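Local coordinates for protein aldose 1-epimerase (Escherichia coli, PDB 3NRE) that probably interconverts the alpha and beta anomers of an aldose sugar, as a putative mutarotase (aldose 1-epimerase), at residues G147-F152 and C252-S257; A205-Q210 and P231-F236; S47-V52 and Y82-G87. All coordinates share one frame; numbering follows the deposited sequence.

Contact 1: G147-F152 and C252-S257; sequences GWHPYF and CLEPMS
Glu-254 runs alongside His-149, both side chains pointing the same way from neighbouring strands. Its CB lies 3.5 Å from Trp-148 O, and its CG packs over one face of the imidazole, offset toward the rim, as a CH-pi contact 4.0 Å from the ring centroid. From there the carboxylate, its plane 35° from that of the ring, continues above the CD2-NE2 side: OE1 comes within 3.2 Å of His-149 CD2, whereas OE2 approaches NE2 at an angle too poor for a hydrogen bond. His-149 NE2 instead bonds a PEG, probably from the crystallisation liquor, which may mark a pocket. Strands 142-153 and 250-256 are antiparallel neighbours in a curled sheet of the mutarotase-type beta sandwich, with segment axes 5.0 Å apart. Their one direct hydrogen bond here runs from Trp-148 N to Pro-255 O (3.2 Å), in the carbonyl plane. Each strand carries a proline, with no N-H to give, which limits the ladder; the rings of Pro-150 and Pro-255 reach toward each other, CD to CD, at 4.0 Å. Farther along, Cys-252 SG, anti to its carbonyl carbon (chi1 -54°), sits over the Tyr-151 ring face, 3.8 Å from the centroid, in a sulfur-aromatic contact.

Contact 2: A205-Q210 and P231-F236; sequences AGWNGQ and PCYFIF
The loop that carries the chain from strand 200-205 to strand 210-215 lays the indole of Trp-207 against Tyr-233 near the start of strand 232-237. The two side chains cross at about a right angle in a T-shaped pair: the edge of the tyrosine ring meets the face of the five-membered ring, with centroids 4.8 Å apart and planes at 70°. Tyr-233 CD2 makes the closest approach, 3.6 Å from Trp-207 CG, while Tyr-233 CB stands over the six-membered ring, 4.2 Å from its centroid. Behind the indole, the opposite face is backed by Gly-209 CA and Gln-210 N, because the loop folds over it through an Asx turn in which Gln-210 N donates to Asn-208 OD1. The same turn brings Gln-210 O to Trp-207 NE1 (2.8 Å), a bent bond that helps to set the rotation of the indole. With CG anti to the backbone N (chi1 -171°), Trp-207 brings CE3 of its six-membered ring to 3.4 Å from Cys-232 O. Its main chain is tied down as well: Trp-207 N donates to Pro-231 O at 3.2 Å, reaching it from 48° above the carbonyl plane. Beyond the tyrosine ring, Phe-204 stacks on Tyr-233.

Contact 3: S47-V52 and Y82-G87; sequences SCFPLV and YLHGDG
His-84 is packed against Leu-51 and Phe-49, where the loop 82-87 crosses the end of strand 48-51 at one margin of the sheet that probably lines the sugar pocket, as in other mutarotases. Leu-51, lying alongside the imidazole, sets CD2 over one face, 3.8 Å from the ring centroid, while Leu-83 CD1 is centred over the opposite face, so the ring is sandwiched between two methyl groups. The Phe-49 side chain crosses that of His-84, the two rings oblique to each other: its CE1 is 3.6 Å from His-84 CD2, which lies at the edge of the phenyl ring. The phenyl reaches this spot because its CG stands between the backbone N and the carbonyl carbon (chi1 58°). Each imidazole nitrogen has a partner, ND1 the backbone N of Asn-56 and NE2 a bound PEG. Replacing the histidine by an alanine is likely to leave Asn-56 N without that acceptor and open a gap beside Leu-51 and Phe-49.

The loop backbone is gripped in turn by Val-52 O, which accepts from Asp-86 N at 3.0 Å and, weakly but nearly straight (172°), from Gly-87 N at 3.3 Å. Side chains at Gly-85 and Gly-87 would run into Val-52, so the glycines permit this close approach. Water 2 bridges the two backbones, 2.7 Å from Pro-50 O and 2.7 Å from His-84 O, and accepts from Val-52 N at 3.1 Å. Outside this shell, Asp-86 turns away from the strand and ties the loop to itself and to its surroundings: OD2 bonds the hydroxyl of Tyr-115, and OD1 accepts from Tyr-82 OH at 2.7 Å, the hydroxyl approaching from 48° above the carboxylate plane.

In the fold
Strand 142-153 ties contact 1 to contact 3, and strand 250-256 ties it to contact 2, so all three reach the same antiparallel sheet. The centre of contact 1 lies about 10 Å from that of contact 3 and about 9 Å from that of contact 2, whereas contacts 2 and 3 are about 17 Å apart between centres and do not touch. Probable backbone hydrogen bonds make the joins: Gly-147 O to Leu-51 N at 2.8 Å, and Glu-254 N to Phe-234 O at 2.8 Å. His-149 NE2 and His-84 NE2 both bond O1 of one PEG, probably from the crystallisation liquor; its place there is consistent with a sugar pocket shared by contacts 1 and 3.

Contact 1: G147-F152 and C252-S257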
ATOM      1  N   GLY A 147       1.651   5.374   1.080  1.00 21.81           N
ATOM      2  CA  GLY A 147       1.941   3.967   1.110  1.00 24.85           C
ATOM      3  C   GLY A 147       1.354   3.310  -0.083  1.00 20.60           C
ATOM      4  O   GLY A 147       0.855   3.978  -0.962  1.00 19.14           O
ATOM      5  N   TRP A 148       1.498   1.999  -0.095  1.00 20.34           N
ATOM      6  CA  TRP A 148       0.942   1.184  -1.151  1.00 18.42           C
ATOM      7  C   TRP A 148       0.418  -0.101  -0.598  1.00 20.12           C
ATOM      8  O   TRP A 148       0.780  -0.548   0.503  1.00 21.29           O
ATOM      9  CB  TRP A 148       2.013   0.852  -2.210  1.00 20.41           C
ATOM     10  CG  TRP A 148       2.470   1.981  -3.055  1.00 19.74           C
ATOM     11  CD1 TRP A 148       1.978   2.388  -4.286  1.00 23.80           C
ATOM     12  CD2 TRP A 148       3.546   2.873  -2.736  1.00 22.84           C
ATOM     13  NE1 TRP A 148       2.705   3.506  -4.731  1.00 23.69           N
ATOM     14  CE2 TRP A 148       3.662   3.807  -3.805  1.00 22.74           C
ATOM     15  CE3 TRP A 148       4.410   2.999  -1.632  1.00 23.20           C
ATOM     16  CZ2 TRP A 148       4.619   4.823  -3.802  1.00 30.34           C
ATOM     17  CZ3 TRP A 148       5.336   4.014  -1.614  1.00 26.68           C
ATOM     18  CH2 TRP A 148       5.448   4.906  -2.714  1.00 27.40           C
ATOM     19  N   HIS A 149      -0.429  -0.712  -1.435  1.00 19.12           N
ATOM     20  CA  HIS A 149      -1.132  -1.926  -1.099  1.00 18.40           C
ATOM     21  C   HIS A 149      -0.960  -2.965  -2.192  1.00 19.55           C
ATOM     22  O   HIS A 149      -1.885  -3.218  -2.976  1.00 19.76           O
ATOM     23  CB  HIS A 149      -2.587  -1.555  -0.824  1.00 19.39           C
ATOM     24  CG  HIS A 149      -3.404  -2.630  -0.203  1.00 19.39           C
ATOM     25  ND1 HIS A 149      -3.748  -3.777  -0.878  1.00 20.85           N
ATOM     26  CD2 HIS A 149      -4.057  -2.688   0.983  1.00 22.00           C
ATOM     27  CE1 HIS A 149      -4.552  -4.516  -0.125  1.00 22.64           C
ATOM     28  NE2 HIS A 149      -4.771  -3.863   1.001  1.00 24.54           N
ATOM     29  N   PRO A 150       0.244  -3.554  -2.293  1.00 21.00           N
ATOM     30  CA  PRO A 150       0.460  -4.563  -3.329  1.00 20.17           C
ATOM     31  C   PRO A 150      -0.085  -5.925  -2.954  1.00 21.35           C
ATOM     32  O   PRO A 150      -0.018  -6.337  -1.779  1.00 21.53           O
ATOM     33  CB  PRO A 150       1.987  -4.569  -3.494  1.00 21.60           C
ATOM     34  CG  PRO A 150       2.497  -4.115  -2.196  1.00 21.48           C
ATOM     35  CD  PRO A 150       1.499  -3.220  -1.595  1.00 24.30           C
ATOM     36  N   TYR A 151      -0.562  -6.628  -3.971  1.00 17.56           N
ATOM     37  CA  TYR A 151      -1.031  -7.973  -3.873  1.00 19.09           C
ATOM     38  C   TYR A 151      -0.016  -8.903  -4.527  1.00 20.95           C
ATOM     39  O   TYR A 151       0.248  -8.793  -5.738  1.00 21.75           O
ATOM     40  CB  TYR A 151      -2.341  -8.138  -4.625  1.00 18.38           C
ATOM     41  CG  TYR A 151      -3.537  -7.384  -4.044  1.00 16.63           C
ATOM     42  CD1 TYR A 151      -3.741  -6.029  -4.338  1.00 19.20           C
ATOM     43  CD2 TYR A 151      -4.472  -8.031  -3.262  1.00 20.25           C
ATOM     44  CE1 TYR A 151      -4.865  -5.349  -3.820  1.00 20.69           C
ATOM     45  CE2 TYR A 151      -5.593  -7.350  -2.782  1.00 21.48           C
ATOM     46  CZ  TYR A 151      -5.749  -6.036  -3.041  1.00 18.54           C
ATOM     47  OH  TYR A 151      -6.865  -5.359  -2.564  1.00 20.20           O
ATOM     48  N   PHE A 152       0.553  -9.821  -3.745  1.00 20.31           N
ATOM     49  CA  PHE A 152       1.539 -10.776  -4.259  1.00 20.14           C
ATOM     50  C   PHE A 152       0.934 -12.166  -4.419  1.00 24.51           C
ATOM     51  O   PHE A 152       0.086 -12.567  -3.643  1.00 23.01           O
ATOM     52  CB  PHE A 152       2.679 -10.911  -3.267  1.00 23.00           C
ATOM     53  CG  PHE A 152       3.472  -9.658  -3.081  1.00 19.09           C
ATOM     54  CD1 PHE A 152       4.493  -9.351  -3.965  1.00 25.96           C
ATOM     55  CD2 PHE A 152       3.172  -8.779  -2.078  1.00 23.99           C
ATOM     56  CE1 PHE A 152       5.219  -8.176  -3.841  1.00 25.17           C
ATOM     57  CE2 PHE A 152       3.926  -7.607  -1.919  1.00 22.96           C
ATOM     58  CZ  PHE A 152       4.964  -7.317  -2.791  1.00 23.30           C
ATOM     59  N   CYS A 252      -1.125  -9.752   0.847  1.00 20.76           N
ATOM     60  CA  CYS A 252      -0.619  -8.381   0.735  1.00 19.48           C
ATOM     61  C   CYS A 252       0.404  -8.109   1.797  1.00 24.03           C
ATOM     62  O   CYS A 252       0.287  -8.558   2.935  1.00 23.08           O
ATOM     63  CB  CYS A 252      -1.721  -7.366   0.886  1.00 19.20           C
ATOM     64  SG  CYS A 252      -3.074  -7.644  -0.236  1.00 23.30           S
ATOM     65  N   LEU A 253       1.437  -7.365   1.414  1.00 24.30           N
ATOM     66  CA  LEU A 253       2.410  -6.814   2.382  1.00 25.26           C
ATOM     67  C   LEU A 253       2.417  -5.353   2.028  1.00 24.38           C
ATOM     68  O   LEU A 253       2.892  -4.978   0.952  1.00 26.33           O
ATOM     69  CB  LEU A 253       3.808  -7.435   2.263  1.00 29.20           C
ATOM     70  CG  LEU A 253       4.790  -7.018   3.357  1.00 30.08           C
ATOM     71  CD1 LEU A 253       5.937  -8.048   3.471  1.00 33.35           C
ATOM     72  CD2 LEU A 253       5.343  -5.575   3.160  1.00 27.54           C
ATOM     73  N   GLU A 254       1.874  -4.524   2.920  1.00 22.54           N
ATOM     74  CA  GLU A 254       1.513  -3.109   2.610  1.00 19.36           C
ATOM     75  C   GLU A 254       2.422  -2.128   3.342  1.00 21.47           C
ATOM     76  O   GLU A 254       2.249  -1.928   4.544  1.00 25.52           O
ATOM     77  CB  GLU A 254       0.089  -2.803   3.043  1.00 23.05           C
ATOM     78  CG  GLU A 254      -0.944  -3.847   2.595  1.00 27.04           C
ATOM     79  CD  GLU A 254      -2.262  -3.784   3.417  1.00 26.21           C
ATOM     80  OE1 GLU A 254      -2.718  -2.678   3.876  1.00 27.68           O
ATOM     81  OE2 GLU A 254      -2.783  -4.910   3.555  1.00 32.22           O
ATOM     82  N   PRO A 255       3.366  -1.495   2.647  1.00 22.33           N
ATOM     83  CA  PRO A 255       4.205  -0.504   3.329  1.00 22.72           C
ATOM     84  C   PRO A 255       3.479   0.815   3.583  1.00 24.52           C
ATOM     85  O   PRO A 255       2.703   1.327   2.744  1.00 23.14           O
ATOM     86  CB  PRO A 255       5.357  -0.296   2.377  1.00 24.97           C
ATOM     87  CG  PRO A 255       4.682  -0.515   1.012  1.00 25.08           C
ATOM     88  CD  PRO A 255       3.749  -1.634   1.239  1.00 20.90           C
HETATM   89  N   MSE A 256       3.702   1.358   4.784  1.00 25.03           N
HETATM   90  CA  MSE A 256       3.069   2.588   5.161  1.00 25.17           C
HETATM   91  C   MSE A 256       4.064   3.473   5.826  1.00 26.88           C
HETATM   92  O   MSE A 256       4.896   2.997   6.615  1.00 26.22           O
HETATM   93  CB  MSE A 256       1.914   2.340   6.176  1.00 25.58           C
HETATM   94  CG  MSE A 256       0.807   1.479   5.653  1.00 30.79           C
HETATM   95 SE   MSE A 256      -0.209   0.894   7.233  0.75 32.16          SE
HETATM   96  CE  MSE A 256      -0.589   2.468   8.095  1.00 27.01           C
ATOM     97  N   SER A 257       3.935   4.769   5.560  1.00 23.99           N
ATOM     98  CA  SER A 257       4.838   5.754   6.138  1.00 27.08           C
ATOM     99  C   SER A 257       4.518   6.098   7.595  1.00 27.48           C
ATOM    100  O   SER A 257       5.253   6.887   8.223  1.00 27.11           O
ATOM    101  CB  SER A 257       4.784   7.039   5.304  1.00 28.25           C
ATOM    102  OG  SER A 257       3.577   7.736   5.507  1.00 26.90           O
TER

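Contact 2: A205-Q210 and P231-F236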
ATOM      1  N   ALA A 205       4.933  -3.023  13.703  1.00 29.31           N
ATOM      2  CA  ALA A 205       5.773  -1.847  13.986  1.00 27.26           C
ATOM      3  C   ALA A 205       7.219  -2.269  14.086  1.00 32.35           C
ATOM      4  O   ALA A 205       7.548  -3.469  14.159  1.00 32.15           O
ATOM      5  CB  ALA A 205       5.359  -1.193  15.321  1.00 31.24           C
ATOM      6  N   GLY A 206       8.100  -1.280  14.101  1.00 29.17           N
ATOM      7  CA  GLY A 206       9.522  -1.557  14.235  1.00 33.29           C
ATOM      8  C   GLY A 206      10.222  -1.999  12.965  1.00 34.09           C
ATOM      9  O   GLY A 206      11.315  -2.529  13.011  1.00 36.09           O
ATOM     10  N   TRP A 207       9.624  -1.698  11.827  1.00 31.56           N
ATOM     11  CA  TRP A 207      10.147  -2.123  10.556  1.00 32.42           C
ATOM     12  C   TRP A 207      11.218  -1.164  10.103  1.00 35.86           C
ATOM     13  O   TRP A 207      11.214   0.012  10.498  1.00 35.85           O
ATOM     14  CB  TRP A 207       9.015  -2.129   9.537  1.00 28.33           C
ATOM     15  CG  TRP A 207       9.337  -2.731   8.230  1.00 29.26           C
ATOM     16  CD1 TRP A 207      10.086  -3.834   8.002  1.00 30.05           C
ATOM     17  CD2 TRP A 207       8.771  -2.351   6.967  1.00 30.21           C
ATOM     18  NE1 TRP A 207      10.077  -4.126   6.655  1.00 29.84           N
ATOM     19  CE2 TRP A 207       9.293  -3.216   6.002  1.00 33.13           C
ATOM     20  CE3 TRP A 207       7.920  -1.314   6.559  1.00 27.38           C
ATOM     21  CZ2 TRP A 207       8.964  -3.111   4.653  1.00 26.52           C
ATOM     22  CZ3 TRP A 207       7.595  -1.202   5.251  1.00 27.54           C
ATOM     23  CH2 TRP A 207       8.143  -2.078   4.294  1.00 28.81           C
ATOM     24  N   ASN A 208      12.130  -1.684   9.275  1.00 36.66           N
ATOM     25  CA  ASN A 208      13.218  -0.909   8.672  1.00 41.89           C
ATOM     26  C   ASN A 208      12.977  -0.565   7.191  1.00 38.05           C
ATOM     27  O   ASN A 208      13.890  -0.158   6.493  1.00 41.18           O
ATOM     28  CB  ASN A 208      14.559  -1.639   8.827  1.00 43.34           C
ATOM     29  CG  ASN A 208      14.611  -2.985   8.081  1.00 45.79           C
ATOM     30  OD1 ASN A 208      13.604  -3.494   7.554  1.00 39.34           O
ATOM     31  ND2 ASN A 208      15.805  -3.562   8.037  1.00 44.07           N
ATOM     32  N   GLY A 209      11.737  -0.710   6.728  1.00 35.78           N
ATOM     33  CA  GLY A 209      11.372  -0.417   5.387  1.00 36.62           C
ATOM     34  C   GLY A 209      11.849  -1.387   4.329  1.00 35.33           C
ATOM     35  O   GLY A 209      11.786  -1.035   3.181  1.00 35.36           O
ATOM     36  N   GLN A 210      12.402  -2.550   4.717  1.00 35.03           N
ATOM     37  CA  GLN A 210      12.923  -3.511   3.770  1.00 36.02           C
ATOM     38  C   GLN A 210      12.260  -4.871   3.980  1.00 35.82           C
ATOM     39  O   GLN A 210      12.105  -5.347   5.131  1.00 34.05           O
ATOM     40  CB  GLN A 210      14.452  -3.644   3.907  1.00 39.88           C
ATOM     41  CG  GLN A 210      15.182  -2.308   3.777  1.00 40.03           C
ATOM     42  CD  GLN A 210      16.701  -2.463   3.746  1.00 52.74           C
ATOM     43  OE1 GLN A 210      17.232  -3.426   3.202  1.00 64.86           O
ATOM     44  NE2 GLN A 210      17.399  -1.513   4.338  1.00 53.40           N
ATOM     45  N   PRO A 231       8.144   2.757   8.587  1.00 33.51           N
ATOM     46  CA  PRO A 231       8.202   2.197   9.947  1.00 32.57           C
ATOM     47  C   PRO A 231       7.188   1.087  10.241  1.00 30.30           C
ATOM     48  O   PRO A 231       7.330   0.397  11.259  1.00 29.37           O
ATOM     49  CB  PRO A 231       7.863   3.402  10.803  1.00 35.36           C
ATOM     50  CG  PRO A 231       6.904   4.162   9.977  1.00 31.34           C
ATOM     51  CD  PRO A 231       7.511   4.084   8.584  1.00 29.78           C
ATOM     52  N   CYS A 232       6.156   0.944   9.390  1.00 28.02           N
ATOM     53  CA  CYS A 232       5.084  -0.024   9.626  0.60 27.11           C
ATOM     54  C   CYS A 232       4.704  -0.719   8.337  1.00 22.51           C
ATOM     55  O   CYS A 232       4.831  -0.143   7.280  1.00 25.14           O
ATOM     56  CB  CYS A 232       3.866   0.680  10.201  0.60 26.34           C
ATOM     57  SG  CYS A 232       4.162   1.476  11.784  0.60 28.77           S
ATOM     58  N   TYR A 233       4.244  -1.962   8.463  1.00 24.95           N
ATOM     59  CA  TYR A 233       3.678  -2.722   7.332  1.00 24.15           C
ATOM     60  C   TYR A 233       2.434  -3.452   7.838  1.00 25.39           C
ATOM     61  O   TYR A 233       2.358  -3.830   9.009  1.00 23.58           O
ATOM     62  CB  TYR A 233       4.708  -3.691   6.722  1.00 23.06           C
ATOM     63  CG  TYR A 233       5.223  -4.850   7.577  1.00 21.96           C
ATOM     64  CD1 TYR A 233       4.574  -6.085   7.596  1.00 26.25           C
ATOM     65  CD2 TYR A 233       6.420  -4.766   8.306  1.00 23.16           C
ATOM     66  CE1 TYR A 233       5.071  -7.156   8.367  1.00 23.28           C
ATOM     67  CE2 TYR A 233       6.911  -5.839   9.037  1.00 26.49           C
ATOM     68  CZ  TYR A 233       6.235  -7.016   9.078  1.00 27.92           C
ATOM     69  OH  TYR A 233       6.713  -8.083   9.795  1.00 28.21           O
ATOM     70  N   PHE A 234       1.452  -3.644   6.944  1.00 22.51           N
ATOM     71  CA  PHE A 234       0.325  -4.537   7.204  1.00 19.81           C
ATOM     72  C   PHE A 234       0.479  -5.819   6.385  1.00 19.47           C
ATOM     73  O   PHE A 234       1.019  -5.823   5.295  1.00 21.96           O
ATOM     74  CB  PHE A 234      -1.044  -3.856   6.857  1.00 19.68           C
ATOM     75  CG  PHE A 234      -1.775  -3.243   8.052  1.00 20.02           C
ATOM     76  CD1 PHE A 234      -1.330  -2.038   8.604  1.00 22.92           C
ATOM     77  CD2 PHE A 234      -2.883  -3.846   8.613  1.00 25.77           C
ATOM     78  CE1 PHE A 234      -1.976  -1.474   9.696  1.00 27.10           C
ATOM     79  CE2 PHE A 234      -3.515  -3.264   9.687  1.00 24.64           C
ATOM     80  CZ  PHE A 234      -3.084  -2.092  10.218  1.00 26.99           C
ATOM     81  N   ILE A 235       0.016  -6.917   6.932  1.00 20.74           N
ATOM     82  CA  ILE A 235      -0.077  -8.170   6.216  1.00 23.86           C
ATOM     83  C   ILE A 235      -1.566  -8.471   6.113  1.00 23.59           C
ATOM     84  O   ILE A 235      -2.307  -8.399   7.123  1.00 22.46           O
ATOM     85  CB  ILE A 235       0.568  -9.341   6.962  1.00 23.59           C
ATOM     86  CG1 ILE A 235       2.066  -9.134   7.138  1.00 27.16           C
ATOM     87  CG2 ILE A 235       0.293 -10.685   6.255  1.00 23.31           C
ATOM     88  CD1 ILE A 235       2.882  -9.005   5.814  1.00 28.15           C
ATOM     89  N   PHE A 236      -1.984  -8.846   4.909  1.00 20.35           N
ATOM     90  CA  PHE A 236      -3.307  -9.352   4.642  1.00 21.77           C
ATOM     91  C   PHE A 236      -3.249 -10.742   4.013  1.00 20.62           C
ATOM     92  O   PHE A 236      -2.563 -10.941   3.008  1.00 21.94           O
ATOM     93  CB  PHE A 236      -4.074  -8.368   3.713  1.00 20.91           C
ATOM     94  CG  PHE A 236      -5.463  -8.807   3.465  1.00 22.45           C
ATOM     95  CD1 PHE A 236      -6.319  -8.961   4.526  1.00 23.12           C
ATOM     96  CD2 PHE A 236      -5.907  -9.113   2.214  1.00 24.75           C
ATOM     97  CE1 PHE A 236      -7.595  -9.402   4.338  1.00 24.54           C
ATOM     98  CE2 PHE A 236      -7.211  -9.577   2.003  1.00 26.47           C
ATOM     99  CZ  PHE A 236      -8.057  -9.703   3.061  1.00 22.40           C
TER
HETATM  100  O   HOH W   1       7.931   1.250  14.138  1.00 36.57           O

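Contact 3: S47-V52 and Y82-G87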
ATOM      1  N   SER A  47      -3.452  -5.124  -9.049  1.00 17.85           N
ATOM      2  CA  SER A  47      -2.174  -5.665  -8.515  1.00 18.75           C
ATOM      3  C   SER A  47      -1.610  -4.868  -7.340  1.00 19.41           C
ATOM      4  O   SER A  47      -0.856  -5.413  -6.540  1.00 19.07           O
ATOM      5  CB  SER A  47      -1.109  -5.663  -9.617  1.00 19.96           C
ATOM      6  OG  SER A  47      -1.593  -6.317 -10.750  1.00 20.52           O
ATOM      7  N   CYS A  48      -1.913  -3.565  -7.300  1.00 17.79           N
ATOM      8  CA  CYS A  48      -1.400  -2.637  -6.275  1.00 18.68           C
ATOM      9  C   CYS A  48      -2.176  -1.351  -6.365  1.00 21.67           C
ATOM     10  O   CYS A  48      -2.437  -0.866  -7.468  1.00 20.59           O
ATOM     11  CB  CYS A  48       0.093  -2.312  -6.506  1.00 19.61           C
ATOM     12  SG  CYS A  48       0.847  -1.311  -5.269  1.00 21.41           S
ATOM     13  N   PHE A  49      -2.457  -0.716  -5.213  1.00 18.43           N
ATOM     14  CA  PHE A  49      -3.039   0.618  -5.244  1.00 18.37           C
ATOM     15  C   PHE A  49      -2.341   1.534  -4.267  1.00 17.98           C
ATOM     16  O   PHE A  49      -1.769   1.053  -3.279  1.00 18.82           O
ATOM     17  CB  PHE A  49      -4.579   0.592  -5.035  1.00 18.11           C
ATOM     18  CG  PHE A  49      -5.071  -0.039  -3.757  1.00 15.73           C
ATOM     19  CD1 PHE A  49      -5.135   0.687  -2.585  1.00 17.38           C
ATOM     20  CD2 PHE A  49      -5.647  -1.340  -3.756  1.00 15.50           C
ATOM     21  CE1 PHE A  49      -5.687   0.201  -1.454  1.00 16.45           C
ATOM     22  CE2 PHE A  49      -6.147  -1.867  -2.583  1.00 18.05           C
ATOM     23  CZ  PHE A  49      -6.176  -1.093  -1.424  1.00 18.66           C
ATOM     24  N   PRO A  50      -2.373   2.842  -4.533  1.00 16.90           N
ATOM     25  CA  PRO A  50      -1.676   3.820  -3.709  1.00 19.07           C
ATOM     26  C   PRO A  50      -2.540   4.219  -2.549  1.00 18.03           C
ATOM     27  O   PRO A  50      -3.789   4.124  -2.610  1.00 17.83           O
ATOM     28  CB  PRO A  50      -1.496   5.007  -4.648  1.00 19.29           C
ATOM     29  CG  PRO A  50      -2.706   4.934  -5.554  1.00 18.78           C
ATOM     30  CD  PRO A  50      -2.918   3.447  -5.766  1.00 17.74           C
ATOM     31  N   LEU A  51      -1.873   4.604  -1.464  1.00 18.45           N
ATOM     32  CA  LEU A  51      -2.553   5.077  -0.264  1.00 18.17           C
ATOM     33  C   LEU A  51      -2.193   6.558  -0.061  1.00 20.34           C
ATOM     34  O   LEU A  51      -1.029   6.880   0.221  1.00 22.86           O
ATOM     35  CB  LEU A  51      -2.074   4.217   0.947  1.00 19.54           C
ATOM     36  CG  LEU A  51      -2.141   2.680   0.732  1.00 19.35           C
ATOM     37  CD1 LEU A  51      -1.533   1.921   1.922  1.00 18.94           C
ATOM     38  CD2 LEU A  51      -3.557   2.200   0.447  1.00 19.26           C
ATOM     39  N   VAL A  52      -3.169   7.439  -0.262  1.00 19.27           N
ATOM     40  CA  VAL A  52      -2.975   8.895  -0.111  1.00 19.99           C
ATOM     41  C   VAL A  52      -4.347   9.517   0.125  1.00 19.11           C
ATOM     42  O   VAL A  52      -5.313   9.192  -0.573  1.00 22.23           O
ATOM     43  CB  VAL A  52      -2.295   9.468  -1.390  1.00 22.37           C
ATOM     44  CG1 VAL A  52      -3.170   9.217  -2.691  1.00 21.47           C
ATOM     45  CG2 VAL A  52      -2.056  10.933  -1.227  1.00 26.57           C
ATOM     46  N   TYR A  82     -13.917   5.182   6.747  1.00 19.83           N
ATOM     47  CA  TYR A  82     -13.124   5.768   5.673  1.00 18.68           C
ATOM     48  C   TYR A  82     -11.807   5.016   5.629  1.00 17.22           C
ATOM     49  O   TYR A  82     -11.163   4.807   6.675  1.00 18.86           O
ATOM     50  CB  TYR A  82     -12.916   7.238   5.952  1.00 19.73           C
ATOM     51  CG  TYR A  82     -12.055   7.964   4.940  1.00 20.30           C
ATOM     52  CD1 TYR A  82     -10.686   8.008   5.083  1.00 21.77           C
ATOM     53  CD2 TYR A  82     -12.619   8.659   3.898  1.00 20.98           C
ATOM     54  CE1 TYR A  82      -9.892   8.704   4.161  1.00 22.23           C
ATOM     55  CE2 TYR A  82     -11.813   9.363   2.983  1.00 19.69           C
ATOM     56  CZ  TYR A  82     -10.477   9.386   3.150  1.00 22.99           C
ATOM     57  OH  TYR A  82      -9.666  10.135   2.282  1.00 22.82           O
ATOM     58  N   LEU A  83     -11.426   4.568   4.430  1.00 16.68           N
ATOM     59  CA  LEU A  83     -10.315   3.638   4.250  1.00 18.09           C
ATOM     60  C   LEU A  83      -9.338   4.098   3.156  1.00 17.36           C
ATOM     61  O   LEU A  83      -9.766   4.375   2.058  1.00 18.20           O
ATOM     62  CB  LEU A  83     -10.953   2.277   3.904  1.00 21.74           C
ATOM     63  CG  LEU A  83     -10.076   1.152   3.578  1.00 17.69           C
ATOM     64  CD1 LEU A  83      -9.129   0.766   4.783  1.00 21.36           C
ATOM     65  CD2 LEU A  83     -10.843  -0.132   3.118  1.00 20.12           C
ATOM     66  N   HIS A  84      -8.032   4.153   3.482  1.00 18.17           N
ATOM     67  CA  HIS A  84      -6.931   4.256   2.484  1.00 18.07           C
ATOM     68  C   HIS A  84      -6.957   5.522   1.656  1.00 19.39           C
ATOM     69  O   HIS A  84      -6.325   5.554   0.594  1.00 20.84           O
ATOM     70  CB  HIS A  84      -6.983   3.061   1.528  1.00 17.95           C
ATOM     71  CG  HIS A  84      -6.651   1.759   2.171  1.00 17.20           C
ATOM     72  ND1 HIS A  84      -5.735   1.645   3.194  1.00 17.64           N
ATOM     73  CD2 HIS A  84      -7.073   0.505   1.897  1.00 18.69           C
ATOM     74  CE1 HIS A  84      -5.628   0.380   3.534  1.00 19.96           C
ATOM     75  NE2 HIS A  84      -6.430  -0.341   2.766  1.00 18.71           N
ATOM     76  N   GLY A  85      -7.614   6.573   2.149  1.00 18.27           N
ATOM     77  CA  GLY A  85      -7.600   7.825   1.408  1.00 20.06           C
ATOM     78  C   GLY A  85      -8.521   7.830   0.197  1.00 17.66           C
ATOM     79  O   GLY A  85      -9.461   7.050   0.114  1.00 17.84           O
ATOM     80  N   ASP A  86      -8.237   8.736  -0.758  1.00 18.72           N
ATOM     81  CA  ASP A  86      -9.083   8.888  -1.948  1.00 17.84           C
ATOM     82  C   ASP A  86      -8.416   8.477  -3.249  1.00 17.45           C
ATOM     83  O   ASP A  86      -9.094   8.302  -4.236  1.00 19.30           O
ATOM     84  CB  ASP A  86      -9.555  10.330  -2.101  1.00 21.56           C
ATOM     85  CG  ASP A  86      -9.803  10.997  -0.757  1.00 24.84           C
ATOM     86  OD1 ASP A  86     -10.826  10.644  -0.067  1.00 21.86           O
ATOM     87  OD2 ASP A  86      -8.932  11.853  -0.400  1.00 23.60           O
ATOM     88  N   GLY A  87      -7.103   8.426  -3.268  1.00 19.51           N
ATOM     89  CA  GLY A  87      -6.401   8.165  -4.511  1.00 19.59           C
ATOM     90  C   GLY A  87      -6.836   6.897  -5.219  1.00 19.50           C
ATOM     91  O   GLY A  87      -7.110   6.888  -6.436  1.00 18.99           O
TER
HETATM   92  O   HOH W   2      -5.431   6.111  -1.881  1.00 20.09           O